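Local atomic coordinates of O-methyltransferase family 2 (Planctopirus limnophila, PDB entry 5I2H), a protein that probably transfers a methyl group from S-adenosyl-L-methionine to an oxygen of its substrate, and binds the flavone apigenin. Residues G197-D202 / P261-I266; T220-I225 / R247-A252. All blocks are in the same frame, centred on the assembly; numbering follows the deposited sequence.

Contact 1 (G197-D202 / P261-I266); sequences GRVLLD and PPADDI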
loop_
_atom_site.group_PDB
_atom_site.type_symbol
_atom_site.label_atom_id
_atom_site.label_comp_id
_atom_site.label_asym_id
_atom_site.label_seq_id
_atom_site.Cartn_x
_atom_site.Cartn_y
_atom_site.Cartn_z
ATOM N N GLY A 197 -10.208 35.729 27.413
ATOM C CA GLY A 197 -9.844 34.568 26.635
ATOM C C GLY A 197 -10.968 33.541 26.642
ATOM O O GLY A 197 -12.001 33.691 27.301
ATOM N N ARG A 198 -10.748 32.472 25.880
ATOM C CA ARG A 198 -11.695 31.375 25.771
ATOM C C ARG A 198 -11.191 30.171 26.546
ATOM O O ARG A 198 -9.989 30.021 26.765
ATOM C CB ARG A 198 -11.942 30.986 24.316
ATOM C CG ARG A 198 -12.514 32.199 23.506
ATOM C CD ARG A 198 -12.779 31.898 22.037
ATOM N NE ARG A 198 -13.856 30.943 21.767
ATOM C CZ ARG A 198 -15.150 31.245 21.815
ATOM N NH1 ARG A 198 -15.536 32.475 22.157
ATOM N NH2 ARG A 198 -16.061 30.317 21.547
ATOM N N VAL A 199 -12.134 29.342 26.986
ATOM C CA VAL A 199 -11.844 28.045 27.585
ATOM C C VAL A 199 -12.044 26.993 26.509
ATOM O O VAL A 199 -13.141 26.869 25.954
ATOM C CB VAL A 199 -12.732 27.781 28.808
ATOM C CG1 VAL A 199 -12.512 26.365 29.341
ATOM C CG2 VAL A 199 -12.448 28.843 29.898
ATOM N N LEU A 200 -10.977 26.260 26.189
ATOM C CA LEU A 200 -11.001 25.208 25.184
ATOM C C LEU A 200 -11.020 23.868 25.909
ATOM O O LEU A 200 -10.083 23.552 26.657
ATOM C CB LEU A 200 -9.775 25.309 24.281
ATOM C CG LEU A 200 -9.531 24.137 23.314
ATOM C CD1 LEU A 200 -10.740 23.946 22.368
ATOM C CD2 LEU A 200 -8.228 24.331 22.511
ATOM N N LEU A 201 -12.096 23.109 25.718
ATOM C CA LEU A 201 -12.255 21.758 26.259
ATOM C C LEU A 201 -11.977 20.730 25.176
ATOM O O LEU A 201 -12.617 20.743 24.118
ATOM C CB LEU A 201 -13.681 21.547 26.794
ATOM C CG LEU A 201 -14.122 20.122 27.165
ATOM C CD1 LEU A 201 -13.302 19.543 28.324
ATOM C CD2 LEU A 201 -15.641 20.080 27.484
ATOM N N ASP A 202 -11.076 19.805 25.465
ATOM C CA ASP A 202 -10.553 18.836 24.497
ATOM C C ASP A 202 -11.074 17.491 24.978
ATOM O O ASP A 202 -10.570 16.952 25.965
ATOM C CB ASP A 202 -9.027 18.940 24.496
ATOM C CG ASP A 202 -8.362 18.238 23.352
ATOM O OD1 ASP A 202 -8.968 17.324 22.772
ATOM O OD2 ASP A 202 -7.172 18.589 23.064
ATOM N N PRO A 261 -17.221 19.982 31.597
ATOM C CA PRO A 261 -17.040 21.258 32.307
ATOM C C PRO A 261 -17.416 22.420 31.404
ATOM O O PRO A 261 -17.405 22.288 30.158
ATOM C CB PRO A 261 -15.534 21.272 32.629
ATOM C CG PRO A 261 -14.939 20.468 31.509
ATOM C CD PRO A 261 -15.941 19.369 31.194
ATOM N N PRO A 262 -17.747 23.569 31.987
ATOM C CA PRO A 262 -18.050 24.752 31.170
ATOM C C PRO A 262 -16.883 25.093 30.263
ATOM O O PRO A 262 -15.723 25.058 30.676
ATOM C CB PRO A 262 -18.289 25.852 32.214
ATOM C CG PRO A 262 -18.713 25.126 33.436
ATOM C CD PRO A 262 -17.898 23.845 33.423
ATOM N N ALA A 263 -17.203 25.437 29.025
ATOM C CA ALA A 263 -16.199 25.745 28.018
ATOM C C ALA A 263 -16.802 26.633 26.949
ATOM O O ALA A 263 -18.009 26.588 26.698
ATOM C CB ALA A 263 -15.662 24.464 27.376
ATOM N N ASP A 264 -15.942 27.424 26.306
ATOM C CA ASP A 264 -16.359 28.198 25.141
ATOM C C ASP A 264 -16.275 27.367 23.861
ATOM O O ASP A 264 -17.171 27.419 23.021
ATOM C CB ASP A 264 -15.477 29.436 24.994
ATOM C CG ASP A 264 -15.653 30.420 26.150
ATOM O OD1 ASP A 264 -16.735 31.052 26.248
ATOM O OD2 ASP A 264 -14.725 30.566 26.959
ATOM N N ASP A 265 -15.180 26.636 23.686
ATOM C CA ASP A 265 -14.929 25.799 22.513
ATOM C C ASP A 265 -14.770 24.365 22.975
ATOM O O ASP A 265 -14.104 24.119 23.990
ATOM C CB ASP A 265 -13.643 26.198 21.793
ATOM C CG ASP A 265 -13.738 27.588 21.157
ATOM O OD1 ASP A 265 -14.834 27.950 20.702
ATOM O OD2 ASP A 265 -12.726 28.301 21.125
ATOM N N ILE A 266 -15.328 23.422 22.212
ATOM C CA ILE A 266 -15.143 22.000 22.484
ATOM C C ILE A 266 -14.524 21.359 21.250
ATOM O O ILE A 266 -15.060 21.494 20.142
ATOM C CB ILE A 266 -16.462 21.316 22.870
ATOM C CG1 ILE A 266 -16.942 21.920 24.189
ATOM C CG2 ILE A 266 -16.247 19.813 22.985
ATOM C CD1 ILE A 266 -18.311 21.433 24.608
HETATM O O HOH W 1 -14.051 32.325 28.754
HETATM O O HOH W 2 -18.218 31.516 23.745
#
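Arg-198 and Asp-265 meet because both side chains leave the backbone with CG anti to the carbonyl carbon (chi1 -60° and -67°), and a bend at chi3 of the arginine then turns its guanidinium side-on to the carboxylate. The pair sits where two parallel strands, 199-203 and 265-269, begin side by side in the Rossmann-like sheet of the methyltransferase domain. NE of Arg-198 donates to OD2 of Asp-265 at 2.9 Å, and NH2 of Arg-198 to OD1 of Asp-265 at 2.8 Å; both oxygens lie in the guanidinium plane, yet are met from above their own carboxylate plane. Arg-296 is a second cationic partner of OD1. Over one guanidinium face lies CB of Asp-264, whose carboxylate is bound through OD1 to the backbone N of Lys-187. With Arg-198 replaced by an alanine, the buried Asp-265 carboxylate, stripped of both side-on N-H donors, would probably be left with less compensation for its charge. On the sheet face carrying Leu-201, that side chain sets CD1 3.7 Å from CG of Pro-261, crossing the ring at about a right angle, while its CB rests on the methyl of Ala-263. Between the strands, N of Leu-201 donates to O of Asp-265. O of Val-199 accepts from N of both Asp-264 and Asp-265, and N of Val-199 reaches the anti lone pair of Asp-264 OD2 at 2.9 Å.

Contact 2 (T220-I225 / R247-A252); sequences TWRGII and RLELHA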
loop_
_atom_site.group_PDB
_atom_site.type_symbol
_atom_site.label_atom_id
_atom_site.label_comp_id
_atom_site.label_asym_id
_atom_site.label_seq_id
_atom_site.Cartn_x
_atom_site.Cartn_y
_atom_site.Cartn_z
ATOM N N THR A 220 -4.009 34.165 26.818
ATOM C CA THR A 220 -5.099 34.462 27.746
ATOM C C THR A 220 -6.110 33.338 27.852
ATOM O O THR A 220 -7.062 33.459 28.629
ATOM C CB THR A 220 -5.853 35.727 27.339
ATOM O OG1 THR A 220 -6.486 35.518 26.071
ATOM C CG2 THR A 220 -4.919 36.912 27.238
ATOM N N TRP A 221 -5.950 32.265 27.082
ATOM C CA TRP A 221 -6.935 31.197 27.118
ATOM C C TRP A 221 -6.604 30.198 28.204
ATOM O O TRP A 221 -5.501 30.186 28.755
ATOM C CB TRP A 221 -7.014 30.458 25.780
ATOM C CG TRP A 221 -7.603 31.253 24.671
ATOM C CD1 TRP A 221 -7.670 32.617 24.572
ATOM C CD2 TRP A 221 -8.197 30.731 23.483
ATOM N NE1 TRP A 221 -8.257 32.978 23.370
ATOM C CE2 TRP A 221 -8.584 31.837 22.687
ATOM C CE3 TRP A 221 -8.432 29.431 23.006
ATOM C CZ2 TRP A 221 -9.211 31.684 21.452
ATOM C CZ3 TRP A 221 -9.042 29.278 21.778
ATOM C CH2 TRP A 221 -9.432 30.404 21.010
ATOM N N ARG A 222 -7.579 29.339 28.511
ATOM C CA ARG A 222 -7.384 28.209 29.408
ATOM C C ARG A 222 -7.872 26.952 28.711
ATOM O O ARG A 222 -8.780 26.994 27.882
ATOM C CB ARG A 222 -8.136 28.349 30.761
ATOM C CG ARG A 222 -7.572 29.415 31.678
ATOM C CD ARG A 222 -8.217 29.383 33.090
ATOM N NE ARG A 222 -8.148 28.100 33.810
ATOM C CZ ARG A 222 -7.200 27.777 34.698
ATOM N NH1 ARG A 222 -6.210 28.622 34.963
ATOM N NH2 ARG A 222 -7.244 26.605 35.330
ATOM N N GLY A 223 -7.280 25.827 29.065
ATOM C CA GLY A 223 -7.605 24.566 28.437
ATOM C C GLY A 223 -8.012 23.530 29.461
ATOM O O GLY A 223 -7.611 23.584 30.622
ATOM N N ILE A 224 -8.819 22.583 29.008
ATOM C CA ILE A 224 -9.259 21.465 29.825
ATOM C C ILE A 224 -9.132 20.212 28.971
ATOM O O ILE A 224 -9.696 20.145 27.875
ATOM C CB ILE A 224 -10.708 21.630 30.313
ATOM C CG1 ILE A 224 -10.878 22.937 31.116
ATOM C CG2 ILE A 224 -11.109 20.404 31.106
ATOM C CD1 ILE A 224 -12.333 23.245 31.465
ATOM N N ILE A 225 -8.369 19.235 29.439
ATOM C CA ILE A 225 -8.328 17.930 28.802
ATOM C C ILE A 225 -9.246 16.999 29.578
ATOM O O ILE A 225 -9.064 16.802 30.791
ATOM C CB ILE A 225 -6.906 17.351 28.779
ATOM C CG1 ILE A 225 -5.882 18.421 28.334
ATOM C CG2 ILE A 225 -6.884 16.063 27.944
ATOM C CD1 ILE A 225 -6.154 19.014 26.928
ATOM N N ARG A 247 -2.262 26.791 33.004
ATOM C CA ARG A 247 -3.488 27.196 32.328
ATOM C C ARG A 247 -4.239 25.989 31.783
ATOM O O ARG A 247 -5.151 26.138 30.954
ATOM C CB ARG A 247 -3.199 28.203 31.208
ATOM C CG ARG A 247 -2.686 29.537 31.690
ATOM C CD ARG A 247 -2.608 30.512 30.530
ATOM N NE ARG A 247 -1.493 30.236 29.607
ATOM C CZ ARG A 247 -1.598 30.083 28.285
ATOM N NH1 ARG A 247 -2.790 30.153 27.659
ATOM N NH2 ARG A 247 -0.488 29.882 27.575
ATOM N N LEU A 248 -3.876 24.801 32.240
ATOM C CA LEU A 248 -4.478 23.553 31.796
ATOM C C LEU A 248 -5.010 22.782 33.008
ATOM O O LEU A 248 -4.345 22.692 34.044
ATOM C CB LEU A 248 -3.438 22.710 31.034
ATOM C CG LEU A 248 -3.954 21.537 30.235
ATOM C CD1 LEU A 248 -4.682 22.040 28.973
ATOM C CD2 LEU A 248 -2.785 20.653 29.872
ATOM N N GLU A 249 -6.210 22.240 32.884
ATOM C CA GLU A 249 -6.742 21.305 33.866
ATOM C C GLU A 249 -6.947 19.966 33.187
ATOM O O GLU A 249 -7.310 19.921 32.008
ATOM C CB GLU A 249 -8.071 21.739 34.433
ATOM C CG GLU A 249 -8.069 23.063 35.105
ATOM C CD GLU A 249 -9.483 23.558 35.443
ATOM O OE1 GLU A 249 -10.503 22.830 35.249
ATOM O OE2 GLU A 249 -9.555 24.705 35.880
ATOM N N LEU A 250 -6.751 18.898 33.953
ATOM C CA LEU A 250 -6.913 17.523 33.489
ATOM C C LEU A 250 -8.059 16.891 34.268
ATOM O O LEU A 250 -7.988 16.782 35.497
ATOM C CB LEU A 250 -5.622 16.721 33.689
ATOM C CG LEU A 250 -4.362 17.411 33.167
ATOM C CD1 LEU A 250 -3.079 16.611 33.554
ATOM C CD2 LEU A 250 -4.436 17.659 31.655
ATOM N N HIS A 251 -9.111 16.492 33.560
ATOM C CA HIS A 251 -10.295 15.903 34.171
ATOM C C HIS A 251 -10.522 14.491 33.663
ATOM O O HIS A 251 -10.642 14.273 32.446
ATOM C CB HIS A 251 -11.533 16.740 33.888
ATOM C CG HIS A 251 -11.489 18.082 34.514
ATOM N ND1 HIS A 251 -12.326 18.440 35.543
ATOM C CD2 HIS A 251 -10.680 19.140 34.301
ATOM C CE1 HIS A 251 -12.065 19.688 35.899
ATOM N NE2 HIS A 251 -11.071 20.135 35.159
ATOM N N ALA A 252 -10.607 13.545 34.602
ATOM C CA ALA A 252 -10.963 12.173 34.283
ATOM C C ALA A 252 -12.473 12.087 34.167
ATOM O O ALA A 252 -13.211 12.628 35.001
ATOM C CB ALA A 252 -10.447 11.205 35.359
HETATM O O HOH W 3 -11.067 26.388 33.326
#
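Ile-224 lies alongside Glu-249 and points the same way; its CG2, anti to the backbone N, touches CD2 of His-251 at 3.5 Å. OE1 of Glu-249 accepts a hydrogen bond from NE2 of His-251 at 2.8 Å, close to the plane of the imidazole ring, and this bond restrains the rotation of both histidine and carboxylate. In the conformer given, NH2 of Arg-222 lies 3.0 Å from OE2 of Glu-249 in a salt bridge, which is doubtful because a second conformer was deposited. There only NH2 bonds to the carboxylate, on the anti side of OE2, with the guanidinium and carboxylate planes 61° apart; Arg-222 may thus add a second hold.

The reverse face is apolar. Ile-225 and Leu-250 run side by side with CG1 and CD2 3.7 Å apart, whereas Leu-248 comes over Ile-225 at an angle, CD1 of Leu-248 lying 3.9 Å from CG1 of Ile-225. CD1 of Leu-248 leans over the backbone of Gly-223, 3.7 Å from its carbonyl C, where a beta carbon would collide with it. At the start of the pair Arg-247, bent at chi3 (-74°), brings NH1 to O of Trp-221 at 2.9 Å from above the carbonyl plane; its NH2 is bound to O of Leu-215.

Backbone bonds alternate in parallel register, from N of Gly-223 to O of Arg-247 and onward to N of His-251 with O of Ile-225. Helix 229-241 makes the crossover of this beta-alpha-beta unit and covers Leu-248, Leu-250 and Ile-225, helix 209-217 packs on Trp-221 and Leu-248, and strand 199-203 flanks strand 222-227, leaving 248-252 as the outermost strand on this side of the sheet within the chain.

How the contacts relate
Contacts 1 and 2 have centres about 8 Å apart and belong to one parallel part of the mixed sheet, with the strand order 248-252, 222-227, 199-203, 265-269. Strands 199-203 and 222-227 are the neighbours that join them, through probable hydrogen bonds of 2.8 Å from N of Asp-202 to O of Ile-224 and from N of Ile-224 to O of Leu-200. Along the chain, both segments of contact 2 fall between the two of contact 1: the strands step outward to the sheet edge, then 265-269 returns to the far side of 199-203. Such a reversal is characteristic of Rossmann-like folds, and the order 3-2-1-4-5-7-6 with strand 357-362 antiparallel is that of class I methyltransferases.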